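Local atomic coordinates of purine nucleoside phosphorylase (Caulobacter vibrioides, PDB entry 1XFJ), a protein that probably catalyses the phosphorolysis of purine nucleosides such as inosine and methylthioadenosine, and the deamination of adenosine. Residues Ser100-Pro103 against Gly104-Cys107. Sequence-based numbering, arbitrary orientation.
Sequences SKTP and GVIC
Val105 folds back over Ser100 and Thr102 across a type II beta turn running from Thr102 to Val105. Its CB lies 3.5 Å from Ser100 OG and at a like distance from Thr102 O. From there the side chain forks. Val105 CG1, anti to the backbone N (chi1 171°), lies 3.7 Å from Ser100 OG, with Ser100 CB just beyond, while Val105 CG2 sits 3.7 Å from Thr102 O and also meets CB and CG2 of Thr102. The turn is closed by Val105 N, which donates to Thr102 O at 3.2 Å from above the carbonyl plane. A water gives a second bond to Thr102 O and another to Val105 O, bridging the two carbonyls. Gly104, with phi 97°, fills the third position, where glycine is favoured because a CB would be jammed against Pro103 O. Ser100 OG accepts from Thr102 N at 2.9 Å, an ST turn, and is also hydrogen-bonded to Ala84 O. Farther along the chain, Cys107 SG packs on Ser100 CB at 3.6 Å, and the Cys107 side chain also touches Val127 and Ala129. The turn links two sheets: Ser100 ends strand 97-100, beside strand 126-132, whereas Ile106 and Cys107 begin strand 106-111, set between strands 70-72 and 253-259.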
loop_
_atom_site.group_PDB
_atom_site.type_symbol
_atom_site.label_atom_id
_atom_site.label_comp_id
_atom_site.label_asym_id
_atom_site.label_seq_id
_atom_site.Cartn_x
_atom_site.Cartn_y
_atom_site.Cartn_z
ATOM N N SER A 100 5.491 13.430 1.574
ATOM C CA SER A 100 6.396 14.265 2.352
ATOM C C SER A 100 7.697 14.623 1.647
ATOM O O SER A 100 8.190 13.882 0.796
ATOM C CB SER A 100 6.721 13.582 3.685
ATOM O OG SER A 100 7.555 14.407 4.489
ATOM N N LYS A 101 8.239 15.777 2.020
ATOM C CA LYS A 101 9.506 16.270 1.492
ATOM C C LYS A 101 10.363 16.556 2.719
ATOM O O LYS A 101 11.417 17.187 2.634
ATOM C CB LYS A 101 9.296 17.566 0.705
ATOM C CG LYS A 101 8.842 18.746 1.554
ATOM C CD LYS A 101 8.709 20.016 0.722
ATOM C CE LYS A 101 8.216 21.183 1.562
ATOM N NZ LYS A 101 8.119 22.436 0.763
ATOM N N THR A 102 9.895 16.077 3.867
ATOM C CA THR A 102 10.582 16.298 5.133
ATOM C C THR A 102 11.400 15.094 5.600
ATOM O O THR A 102 10.864 14.003 5.789
ATOM C CB THR A 102 9.561 16.650 6.233
ATOM O OG1 THR A 102 8.767 17.765 5.804
ATOM C CG2 THR A 102 10.269 17.001 7.533
ATOM N N PRO A 103 12.717 15.281 5.788
ATOM C CA PRO A 103 13.578 14.184 6.241
ATOM C C PRO A 103 13.106 13.692 7.607
ATOM O O PRO A 103 12.710 14.490 8.457
ATOM C CB PRO A 103 14.958 14.837 6.308
ATOM C CG PRO A 103 14.889 15.868 5.220
ATOM C CD PRO A 103 13.520 16.468 5.439
ATOM N N GLY A 104 13.135 12.380 7.810
ATOM C CA GLY A 104 12.704 11.832 9.083
ATOM C C GLY A 104 11.273 11.336 9.085
ATOM O O GLY A 104 10.924 10.437 9.852
ATOM N N VAL A 105 10.436 11.920 8.234
ATOM C CA VAL A 105 9.041 11.510 8.154
ATOM C C VAL A 105 8.913 10.180 7.423
ATOM O O VAL A 105 9.451 10.008 6.330
ATOM C CB VAL A 105 8.182 12.564 7.420
ATOM C CG1 VAL A 105 6.784 12.014 7.163
ATOM C CG2 VAL A 105 8.101 13.827 8.255
ATOM N N ILE A 106 8.207 9.241 8.038
ATOM C CA ILE A 106 8.002 7.929 7.442
ATOM C C ILE A 106 6.576 7.880 6.907
ATOM O O ILE A 106 5.624 7.871 7.681
ATOM C CB ILE A 106 8.174 6.805 8.484
ATOM C CG1 ILE A 106 9.560 6.892 9.123
ATOM C CG2 ILE A 106 7.990 5.449 7.822
ATOM C CD1 ILE A 106 9.746 5.949 10.303
ATOM N N CYS A 107 6.435 7.872 5.584
ATOM C CA CYS A 107 5.119 7.813 4.960
ATOM C C CYS A 107 4.695 6.353 4.871
ATOM O O CYS A 107 5.393 5.540 4.274
ATOM C CB CYS A 107 5.169 8.420 3.556
ATOM S SG CYS A 107 5.682 10.149 3.508
HETATM O O HOH W 1 10.205 11.598 4.444
#